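Unsaturated glucuronyl hydrolase (Streptococcus agalactiae, PDB 2ZZR) hydrolyses unsaturated disaccharides of chondroitin, hyaluronan and heparin, releasing the unsaturated uronic acid from their non-reducing end. Local coordinates at residues C76-L79 and A80-Y83; S215-H218 and T219-F222; Y382-A385 and L386-Y390. All coordinates share one frame; numbering follows the deposited sequence.

Interaction 1: C76-L79 and A80-Y83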
ATOM      1  N   CYS A  76      -8.570  -6.184   6.611  1.00 15.11           N
ATOM      2  CA  CYS A  76      -9.773  -5.443   7.026  1.00 15.51           C
ATOM      3  C   CYS A  76     -10.378  -6.090   8.273  1.00 15.90           C
ATOM      4  O   CYS A  76     -10.758  -5.396   9.225  1.00 16.07           O
ATOM      5  CB  CYS A  76     -10.830  -5.395   5.913  1.00 15.28           C
ATOM      6  SG  CYS A  76     -10.442  -4.310   4.503  1.00 15.93           S
ATOM      7  N   LEU A  77     -10.456  -7.418   8.263  1.00 16.15           N
ATOM      8  CA  LEU A  77     -10.990  -8.165   9.409  1.00 16.65           C
ATOM      9  C   LEU A  77     -10.167  -7.953  10.683  1.00 16.83           C
ATOM     10  O   LEU A  77     -10.739  -7.732  11.759  1.00 17.17           O
ATOM     11  CB  LEU A  77     -11.100  -9.658   9.089  1.00 16.89           C
ATOM     12  CG  LEU A  77     -11.948 -10.028   7.867  1.00 17.07           C
ATOM     13  CD1 LEU A  77     -11.982 -11.543   7.687  1.00 17.78           C
ATOM     14  CD2 LEU A  77     -13.349  -9.437   7.931  1.00 18.21           C
ATOM     15  N   TRP A  78      -8.840  -8.015  10.567  1.00 16.58           N
ATOM     16  CA  TRP A  78      -7.964  -7.817  11.729  1.00 16.73           C
ATOM     17  C   TRP A  78      -8.048  -6.389  12.260  1.00 16.92           C
ATOM     18  O   TRP A  78      -8.052  -6.178  13.477  1.00 16.83           O
ATOM     19  CB  TRP A  78      -6.502  -8.181  11.436  1.00 16.71           C
ATOM     20  CG  TRP A  78      -6.216  -9.651  11.333  1.00 17.19           C
ATOM     21  CD1 TRP A  78      -5.583 -10.291  10.303  1.00 16.90           C
ATOM     22  CD2 TRP A  78      -6.545 -10.667  12.294  1.00 17.68           C
ATOM     23  NE1 TRP A  78      -5.490 -11.637  10.564  1.00 18.22           N
ATOM     24  CE2 TRP A  78      -6.080 -11.898  11.776  1.00 17.88           C
ATOM     25  CE3 TRP A  78      -7.198 -10.656  13.537  1.00 18.31           C
ATOM     26  CZ2 TRP A  78      -6.250 -13.112  12.455  1.00 17.71           C
ATOM     27  CZ3 TRP A  78      -7.362 -11.863  14.214  1.00 17.28           C
ATOM     28  CH2 TRP A  78      -6.883 -13.072  13.676  1.00 17.46           C
ATOM     29  N   LEU A  79      -8.131  -5.411  11.358  1.00 16.82           N
ATOM     30  CA  LEU A  79      -8.278  -4.019  11.784  1.00 16.80           C
ATOM     31  C   LEU A  79      -9.573  -3.825  12.562  1.00 17.60           C
ATOM     32  O   LEU A  79      -9.581  -3.181  13.614  1.00 17.94           O
ATOM     33  CB  LEU A  79      -8.246  -3.077  10.591  1.00 16.42           C
ATOM     34  CG  LEU A  79      -6.862  -2.919   9.966  1.00 15.21           C
ATOM     35  CD1 LEU A  79      -7.014  -2.114   8.696  1.00 14.54           C
ATOM     36  CD2 LEU A  79      -5.886  -2.234  10.933  1.00 14.61           C
ATOM     37  N   ALA A  80     -10.655  -4.397  12.036  1.00 17.72           N
ATOM     38  CA  ALA A  80     -11.958  -4.363  12.700  1.00 18.70           C
ATOM     39  C   ALA A  80     -11.873  -5.041  14.069  1.00 19.40           C
ATOM     40  O   ALA A  80     -12.433  -4.540  15.056  1.00 19.42           O
ATOM     41  CB  ALA A  80     -13.014  -5.043  11.824  1.00 18.32           C
ATOM     42  N   TYR A  81     -11.167  -6.169  14.119  1.00 19.86           N
ATOM     43  CA  TYR A  81     -10.969  -6.928  15.353  1.00 20.97           C
ATOM     44  C   TYR A  81     -10.226  -6.121  16.419  1.00 21.50           C
ATOM     45  O   TYR A  81     -10.547  -6.204  17.606  1.00 21.74           O
ATOM     46  CB  TYR A  81     -10.238  -8.244  15.072  1.00 21.25           C
ATOM     47  CG  TYR A  81      -9.939  -9.052  16.314  1.00 21.37           C
ATOM     48  CD1 TYR A  81      -8.634  -9.179  16.791  1.00 21.76           C
ATOM     49  CD2 TYR A  81     -10.966  -9.678  17.025  1.00 22.15           C
ATOM     50  CE1 TYR A  81      -8.358  -9.918  17.941  1.00 22.60           C
ATOM     51  CE2 TYR A  81     -10.701 -10.413  18.170  1.00 21.49           C
ATOM     52  CZ  TYR A  81      -9.400 -10.527  18.622  1.00 22.38           C
ATOM     53  OH  TYR A  81      -9.131 -11.256  19.755  1.00 22.54           O
ATOM     54  N   GLU A  82      -9.233  -5.341  15.999  1.00 21.52           N
ATOM     55  CA  GLU A  82      -8.538  -4.449  16.923  1.00 21.93           C
ATOM     56  C   GLU A  82      -9.469  -3.393  17.493  1.00 22.37           C
ATOM     57  O   GLU A  82      -9.303  -2.967  18.637  1.00 22.81           O
ATOM     58  CB  GLU A  82      -7.361  -3.773  16.236  1.00 21.69           C
ATOM     59  CG  GLU A  82      -6.273  -4.746  15.853  1.00 21.26           C
ATOM     60  CD  GLU A  82      -4.951  -4.065  15.660  1.00 22.18           C
ATOM     61  OE1 GLU A  82      -4.317  -4.284  14.609  1.00 19.68           O
ATOM     62  OE2 GLU A  82      -4.549  -3.312  16.567  1.00 22.74           O
ATOM     63  N   TYR A  83     -10.442  -2.979  16.690  1.00 22.78           N
ATOM     64  CA  TYR A  83     -11.391  -1.961  17.098  1.00 23.30           C
ATOM     65  C   TYR A  83     -12.412  -2.466  18.117  1.00 23.87           C
ATOM     66  O   TYR A  83     -12.702  -1.766  19.084  1.00 23.83           O
ATOM     67  CB  TYR A  83     -12.112  -1.366  15.888  1.00 23.54           C
ATOM     68  CG  TYR A  83     -13.097  -0.280  16.253  1.00 23.42           C
ATOM     69  CD1 TYR A  83     -12.655   1.003  16.578  1.00 23.36           C
ATOM     70  CD2 TYR A  83     -14.470  -0.536  16.281  1.00 22.70           C
ATOM     71  CE1 TYR A  83     -13.547   2.003  16.911  1.00 23.95           C
ATOM     72  CE2 TYR A  83     -15.375   0.459  16.617  1.00 23.83           C
ATOM     73  CZ  TYR A  83     -14.907   1.727  16.934  1.00 24.67           C
ATOM     74  OH  TYR A  83     -15.792   2.722  17.267  1.00 25.37           O
TER
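W78 and Y81, three residues apart in helix 70-84, stand side by side and point the same way, an i/i+3 aromatic pair on one helix of the alpha-helical barrel of this glycoside hydrolase family 88 enzyme. The indole presents its benzo edge to the phenol: CE3 and CZ3 of W78 each come within 3.9 Å of CD1 of Y81, and this CD1 lies near the indole plane. With the six-membered ring of W78 and the ring of Y81 inclined at 75°, their centroids 5.8 Å apart, the pair is an offset edge-to-face arrangement in which the edge of W78 is turned toward the face of Y81. The two first torsions differ. W78 carries CG anti to its carbonyl carbon (chi1 -74°), while Y81 swings CG anti to the backbone N (chi1 177°), and with these settings the rings rise alongside one another. Helix 115-130 packs against both residues through I129, and W78 NE1 makes a weak hydrogen bond to the backbone oxygen of S122.

Another side of the helix carries L79, which packs on helix 376-390, whereas A80 rests on L36 of helix 25-46 and L89 of helix 87-105. E82 holds its carboxylate away from the aromatic pair: OE2 forms a salt bridge with K391, and OE1 accepts a hydrogen bond from W393 NE1 and is also hydrogen-bonded to Y396 OH. Beneath these side chains runs the regular i/i+4 ladder, straightest from A80 N to C76 O (3.0 Å) and longest from Y83 N to L79 O, at 3.2 Å. The W78 carbonyl O receives the amide of E82 at 2.9 Å and also touches the CG methylene of E82 at 3.3 Å.

Interaction 2: S215-H218 and T219-F222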
ATOM      1  N   SER A 215       8.743  12.193  -9.341  1.00 18.25           N
ATOM      2  CA  SER A 215       7.678  11.324  -9.837  1.00 18.41           C
ATOM      3  C   SER A 215       8.156   9.868  -9.840  1.00 18.70           C
ATOM      4  O   SER A 215       9.333   9.586  -9.598  1.00 19.18           O
ATOM      5  CB  SER A 215       7.213  11.760 -11.231  1.00 18.22           C
ATOM      6  OG  SER A 215       8.188  11.444 -12.204  1.00 17.71           O
ATOM      7  N   ALA A 216       7.245   8.939 -10.112  1.00 19.05           N
ATOM      8  CA  ALA A 216       7.570   7.522 -10.041  1.00 19.47           C
ATOM      9  C   ALA A 216       7.335   6.816 -11.364  1.00 19.62           C
ATOM     10  O   ALA A 216       6.303   7.025 -12.005  1.00 19.93           O
ATOM     11  CB  ALA A 216       6.742   6.853  -8.944  1.00 19.25           C
ATOM     12  N   PHE A 217       8.303   5.994 -11.763  1.00 20.01           N
ATOM     13  CA  PHE A 217       8.071   4.940 -12.749  1.00 20.09           C
ATOM     14  C   PHE A 217       7.264   3.833 -12.073  1.00 20.01           C
ATOM     15  O   PHE A 217       7.261   3.710 -10.847  1.00 20.05           O
ATOM     16  CB  PHE A 217       9.387   4.326 -13.230  1.00 20.43           C
ATOM     17  CG  PHE A 217      10.167   5.183 -14.183  1.00 21.39           C
ATOM     18  CD1 PHE A 217      11.461   5.582 -13.866  1.00 21.82           C
ATOM     19  CD2 PHE A 217       9.627   5.567 -15.412  1.00 22.61           C
ATOM     20  CE1 PHE A 217      12.207   6.362 -14.754  1.00 22.90           C
ATOM     21  CE2 PHE A 217      10.360   6.353 -16.297  1.00 22.31           C
ATOM     22  CZ  PHE A 217      11.654   6.742 -15.969  1.00 22.45           C
ATOM     23  N   HIS A 218       6.587   3.023 -12.876  1.00 19.71           N
ATOM     24  CA  HIS A 218       5.951   1.806 -12.382  1.00 19.62           C
ATOM     25  C   HIS A 218       6.994   0.699 -12.314  1.00 19.05           C
ATOM     26  O   HIS A 218       7.117   0.000 -11.304  1.00 18.73           O
ATOM     27  CB  HIS A 218       4.792   1.411 -13.315  1.00 20.00           C
ATOM     28  CG  HIS A 218       4.256   0.031 -13.082  1.00 21.02           C
ATOM     29  ND1 HIS A 218       3.115  -0.213 -12.349  1.00 22.66           N
ATOM     30  CD2 HIS A 218       4.693  -1.177 -13.507  1.00 21.86           C
ATOM     31  CE1 HIS A 218       2.882  -1.513 -12.318  1.00 22.34           C
ATOM     32  NE2 HIS A 218       3.822  -2.120 -13.018  1.00 23.16           N
ATOM     33  N   THR A 219       7.751   0.570 -13.403  1.00 18.37           N
ATOM     34  CA  THR A 219       8.687  -0.523 -13.618  1.00 18.08           C
ATOM     35  C   THR A 219      10.078   0.034 -13.909  1.00 17.78           C
ATOM     36  O   THR A 219      10.210   1.095 -14.530  1.00 17.95           O
ATOM     37  CB  THR A 219       8.216  -1.387 -14.826  1.00 18.23           C
ATOM     38  OG1 THR A 219       6.992  -2.051 -14.497  1.00 18.49           O
ATOM     39  CG2 THR A 219       9.242  -2.438 -15.209  1.00 17.97           C
ATOM     40  N   PHE A 220      11.114  -0.674 -13.462  1.00 17.48           N
ATOM     41  CA  PHE A 220      12.476  -0.326 -13.857  1.00 17.31           C
ATOM     42  C   PHE A 220      13.276  -1.562 -14.221  1.00 17.54           C
ATOM     43  O   PHE A 220      13.375  -2.499 -13.433  1.00 16.82           O
ATOM     44  CB  PHE A 220      13.210   0.499 -12.787  1.00 17.45           C
ATOM     45  CG  PHE A 220      14.294   1.367 -13.358  1.00 16.87           C
ATOM     46  CD1 PHE A 220      14.042   2.701 -13.654  1.00 17.31           C
ATOM     47  CD2 PHE A 220      15.546   0.838 -13.646  1.00 17.74           C
ATOM     48  CE1 PHE A 220      15.036   3.508 -14.213  1.00 18.17           C
ATOM     49  CE2 PHE A 220      16.545   1.631 -14.206  1.00 17.24           C
ATOM     50  CZ  PHE A 220      16.289   2.961 -14.491  1.00 17.27           C
ATOM     51  N   TYR A 221      13.848  -1.542 -15.426  1.00 18.04           N
ATOM     52  CA  TYR A 221      14.613  -2.665 -15.956  1.00 18.65           C
ATOM     53  C   TYR A 221      16.097  -2.576 -15.644  1.00 18.77           C
ATOM     54  O   TYR A 221      16.671  -1.491 -15.615  1.00 19.35           O
ATOM     55  CB  TYR A 221      14.454  -2.736 -17.480  1.00 18.79           C
ATOM     56  CG  TYR A 221      13.117  -3.259 -17.929  1.00 19.08           C
ATOM     57  CD1 TYR A 221      12.036  -2.397 -18.117  1.00 18.07           C
ATOM     58  CD2 TYR A 221      12.932  -4.621 -18.167  1.00 18.82           C
ATOM     59  CE1 TYR A 221      10.797  -2.885 -18.537  1.00 19.93           C
ATOM     60  CE2 TYR A 221      11.696  -5.116 -18.588  1.00 19.66           C
ATOM     61  CZ  TYR A 221      10.642  -4.248 -18.765  1.00 19.32           C
ATOM     62  OH  TYR A 221       9.422  -4.733 -19.176  1.00 20.49           O
ATOM     63  N   PHE A 222      16.705  -3.736 -15.445  1.00 19.53           N
ATOM     64  CA  PHE A 222      18.142  -3.856 -15.227  1.00 20.45           C
ATOM     65  C   PHE A 222      18.748  -4.796 -16.261  1.00 21.45           C
ATOM     66  O   PHE A 222      18.033  -5.574 -16.900  1.00 21.37           O
ATOM     67  CB  PHE A 222      18.423  -4.367 -13.811  1.00 20.55           C
ATOM     68  CG  PHE A 222      18.056  -3.383 -12.738  1.00 19.91           C
ATOM     69  CD1 PHE A 222      16.732  -3.245 -12.319  1.00 20.15           C
ATOM     70  CD2 PHE A 222      19.030  -2.582 -12.153  1.00 20.22           C
ATOM     71  CE1 PHE A 222      16.388  -2.323 -11.332  1.00 19.80           C
ATOM     72  CE2 PHE A 222      18.695  -1.655 -11.163  1.00 20.45           C
ATOM     73  CZ  PHE A 222      17.367  -1.526 -10.754  1.00 20.36           C
TER
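T219, the first residue of strand 219-222, meets the preceding loop through its backbone. Its carbonyl O lies 3.6 Å from F217 CB, beside the root of the phenyl ring. Here the chain forms a classic beta bulge, H218 and T219 both facing V233 of the neighbouring antiparallel strand 229-233 and both joined to it by backbone hydrogen bonds. F220 comes next, and its side chain reaches back to the loop, while its backbone is hydrogen-bonded to L171 of strand 170-172, on the other side of this three-stranded sheet. Its CD1 meets F217 CD1 at 3.9 Å, and the CE1 atoms of F220 and F217 are 4.1 Å apart. F217 CD1 approaches the edge of the F220 ring, near its plane; the rings are inclined at 61° with centroids 5.9 Å apart, an oblique pairing. F217 also touches T234, and F220 lies close to G232, both probable substrate-binding residues, while a sulfate ion sits about 3 Å from the F217 side chain. Beyond F220 the strand runs on to F222, whose ring stacks on F156.

Interaction 3: Y382-A385 and L386-Y390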
ATOM      1  N   TYR A 382      -7.776   2.544   3.550  1.00 12.92           N
ATOM      2  CA  TYR A 382      -8.740   3.474   4.128  1.00 13.27           C
ATOM      3  C   TYR A 382      -8.997   3.114   5.596  1.00 13.21           C
ATOM      4  O   TYR A 382      -8.872   3.963   6.486  1.00 13.12           O
ATOM      5  CB  TYR A 382     -10.039   3.469   3.311  1.00 13.49           C
ATOM      6  CG  TYR A 382     -11.199   4.196   3.954  1.00 14.20           C
ATOM      7  CD1 TYR A 382     -11.152   5.573   4.175  1.00 14.04           C
ATOM      8  CD2 TYR A 382     -12.354   3.502   4.325  1.00 14.68           C
ATOM      9  CE1 TYR A 382     -12.223   6.242   4.764  1.00 15.74           C
ATOM     10  CE2 TYR A 382     -13.436   4.163   4.909  1.00 15.57           C
ATOM     11  CZ  TYR A 382     -13.359   5.529   5.127  1.00 14.56           C
ATOM     12  OH  TYR A 382     -14.418   6.197   5.699  1.00 16.17           O
ATOM     13  N   LEU A 383      -9.334   1.853   5.852  1.00 13.03           N
ATOM     14  CA  LEU A 383      -9.547   1.399   7.226  1.00 13.07           C
ATOM     15  C   LEU A 383      -8.261   1.475   8.071  1.00 12.82           C
ATOM     16  O   LEU A 383      -8.313   1.832   9.245  1.00 12.89           O
ATOM     17  CB  LEU A 383     -10.158  -0.002   7.259  1.00 13.34           C
ATOM     18  CG  LEU A 383     -10.594  -0.559   8.618  1.00 14.06           C
ATOM     19  CD1 LEU A 383     -11.574   0.389   9.312  1.00 15.37           C
ATOM     20  CD2 LEU A 383     -11.205  -1.943   8.433  1.00 13.74           C
ATOM     21  N   GLU A 384      -7.109   1.169   7.474  1.00 12.08           N
ATOM     22  CA  GLU A 384      -5.842   1.319   8.193  1.00 11.82           C
ATOM     23  C   GLU A 384      -5.612   2.776   8.601  1.00 11.80           C
ATOM     24  O   GLU A 384      -5.147   3.044   9.716  1.00 12.00           O
ATOM     25  CB  GLU A 384      -4.652   0.782   7.387  1.00 11.67           C
ATOM     26  CG  GLU A 384      -3.410   0.625   8.251  1.00 11.58           C
ATOM     27  CD  GLU A 384      -2.139   0.501   7.442  1.00 12.06           C
ATOM     28  OE1 GLU A 384      -1.845  -0.617   6.986  1.00 12.79           O
ATOM     29  OE2 GLU A 384      -1.430   1.519   7.292  1.00 12.79           O
ATOM     30  N   ALA A 385      -5.943   3.713   7.710  1.00 11.75           N
ATOM     31  CA  ALA A 385      -5.821   5.139   8.017  1.00 11.89           C
ATOM     32  C   ALA A 385      -6.721   5.511   9.189  1.00 12.31           C
ATOM     33  O   ALA A 385      -6.299   6.220  10.107  1.00 12.20           O
ATOM     34  CB  ALA A 385      -6.163   5.994   6.800  1.00 11.93           C
ATOM     35  N   LEU A 386      -7.958   5.018   9.155  1.00 12.31           N
ATOM     36  CA  LEU A 386      -8.907   5.284  10.232  1.00 12.69           C
ATOM     37  C   LEU A 386      -8.379   4.779  11.572  1.00 12.46           C
ATOM     38  O   LEU A 386      -8.381   5.526  12.574  1.00 13.31           O
ATOM     39  CB  LEU A 386     -10.266   4.663   9.909  1.00 12.50           C
ATOM     40  CG  LEU A 386     -11.031   5.326   8.759  1.00 13.20           C
ATOM     41  CD1 LEU A 386     -12.330   4.541   8.494  1.00 13.23           C
ATOM     42  CD2 LEU A 386     -11.325   6.797   9.047  1.00 13.93           C
ATOM     43  N   ILE A 387      -7.910   3.529  11.581  1.00 12.20           N
ATOM     44  CA  ILE A 387      -7.363   2.892  12.784  1.00 12.28           C
ATOM     45  C   ILE A 387      -6.073   3.591  13.254  1.00 12.08           C
ATOM     46  O   ILE A 387      -5.881   3.801  14.457  1.00 11.64           O
ATOM     47  CB  ILE A 387      -7.156   1.354  12.587  1.00 12.35           C
ATOM     48  CG1 ILE A 387      -8.506   0.630  12.406  1.00 12.35           C
ATOM     49  CG2 ILE A 387      -6.332   0.722  13.735  1.00 12.49           C
ATOM     50  CD1 ILE A 387      -9.475   0.704  13.607  1.00 13.59           C
ATOM     51  N   ARG A 388      -5.213   3.972  12.305  1.00 11.98           N
ATOM     52  CA  ARG A 388      -4.024   4.778  12.620  1.00 11.66           C
ATOM     53  C   ARG A 388      -4.376   6.049  13.396  1.00 12.25           C
ATOM     54  O   ARG A 388      -3.713   6.385  14.382  1.00 12.01           O
ATOM     55  CB  ARG A 388      -3.266   5.159  11.344  1.00 11.84           C
ATOM     56  CG  ARG A 388      -2.289   4.094  10.848  1.00 11.56           C
ATOM     57  CD  ARG A 388      -1.711   4.503   9.490  1.00 11.13           C
ATOM     58  NE  ARG A 388      -0.618   3.620   9.079  1.00 10.51           N
ATOM     59  CZ  ARG A 388       0.646   3.750   9.482  1.00 11.22           C
ATOM     60  NH1 ARG A 388       0.996   4.740  10.301  1.00 10.19           N
ATOM     61  NH2 ARG A 388       1.566   2.887   9.068  1.00  9.95           N
ATOM     62  N   PHE A 389      -5.408   6.757  12.943  1.00 12.64           N
ATOM     63  CA  PHE A 389      -5.808   8.024  13.562  1.00 13.29           C
ATOM     64  C   PHE A 389      -6.422   7.804  14.937  1.00 14.19           C
ATOM     65  O   PHE A 389      -6.265   8.636  15.842  1.00 14.26           O
ATOM     66  CB  PHE A 389      -6.814   8.747  12.668  1.00 13.11           C
ATOM     67  CG  PHE A 389      -6.192   9.640  11.641  1.00 13.05           C
ATOM     68  CD1 PHE A 389      -5.224   9.156  10.759  1.00 12.65           C
ATOM     69  CD2 PHE A 389      -6.599  10.964  11.528  1.00 13.05           C
ATOM     70  CE1 PHE A 389      -4.664   9.987   9.792  1.00 13.02           C
ATOM     71  CE2 PHE A 389      -6.045  11.800  10.566  1.00 13.96           C
ATOM     72  CZ  PHE A 389      -5.076  11.311   9.697  1.00 13.47           C
ATOM     73  N   TYR A 390      -7.116   6.678  15.073  1.00 14.54           N
ATOM     74  CA  TYR A 390      -7.957   6.394  16.233  1.00 15.58           C
ATOM     75  C   TYR A 390      -7.208   5.839  17.444  1.00 15.61           C
ATOM     76  O   TYR A 390      -7.573   6.109  18.597  1.00 15.54           O
ATOM     77  CB  TYR A 390      -9.065   5.423  15.829  1.00 16.34           C
ATOM     78  CG  TYR A 390     -10.149   5.283  16.869  1.00 17.65           C
ATOM     79  CD1 TYR A 390     -11.097   6.292  17.050  1.00 18.85           C
ATOM     80  CD2 TYR A 390     -10.225   4.148  17.667  1.00 19.14           C
ATOM     81  CE1 TYR A 390     -12.101   6.168  18.004  1.00 20.08           C
ATOM     82  CE2 TYR A 390     -11.223   4.017  18.635  1.00 19.73           C
ATOM     83  CZ  TYR A 390     -12.151   5.029  18.791  1.00 19.74           C
ATOM     84  OH  TYR A 390     -13.143   4.897  19.733  1.00 21.14           O
TER
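E384 OE2 receives the NE of R388 in a salt bridge of 2.9 Å, and a weak hydrogen bond links the same oxygen to Y253 OH. The N-H of R388 NE points almost straight at the oxygen (174°). OE2 lies within the guanidinium plane at its edge, but it is met on its anti side, about 30° out of the carboxylate plane, and the carboxylate and guanidinium planes are 46° apart, not a coplanar, two-pronged pair. Both side chains run alongside each other in the same direction, one helical turn apart. R388 is extended from CG to NE, which brings NE level with the carboxylate. The other oxygen, E384 OE1, is bonded to Y380 OH and W397 NE1, while R388 uses NH1 in a salt bridge to E316 and NH2 in a hydrogen bond with Y253 OH.

Another i/i+4 pair of helix 376-390, one of the helices of the alpha-helical barrel, is apolar. The Y382 ring, with CG anti to the backbone N, offers one face to L386. Methyl CD1 of L386 sits 3.6 Å above the plane, displaced toward the rim at the phenolic end, where CZ is its nearest ring atom at 3.7 Å: a CH-pi contact. L383 CD1 adds a looser approach of 4.3 Å to L386 CD1. I343 of helix 328-346 packs on both Y382 and L386.

Through all of this run i/i+4 backbone bonds, the shortest from R388 N to E384 O at 2.8 Å. E384 and R388 are buried, and each charge has further partners beyond the other; this network should hold both groups in their rotation and would be expected to favour their charged forms.

How the interactions relate
Interactions 1 and 3 lie on packed helices, 70-84 and 376-390, with centres about 10 Å apart. L79 joins them: its CD1 comes within 3.5 Å of E384 N, and its CB is 3.8 Å from L383 CD2. Farther along, Y83 CE1 meets Y390 CE2 at 3.5 Å. Interaction 2 is remote from both, across the chain's centre, its nearest atoms about 22 Å from interaction 1 and 19 Å from interaction 3. It borders the probable substrate-binding residues G232 and T234. Interaction 3 lies farther from such residues, the E384 side chain being about 9 Å from that of W250, another probable substrate-binding residue, while interaction 1 is away from the known sites.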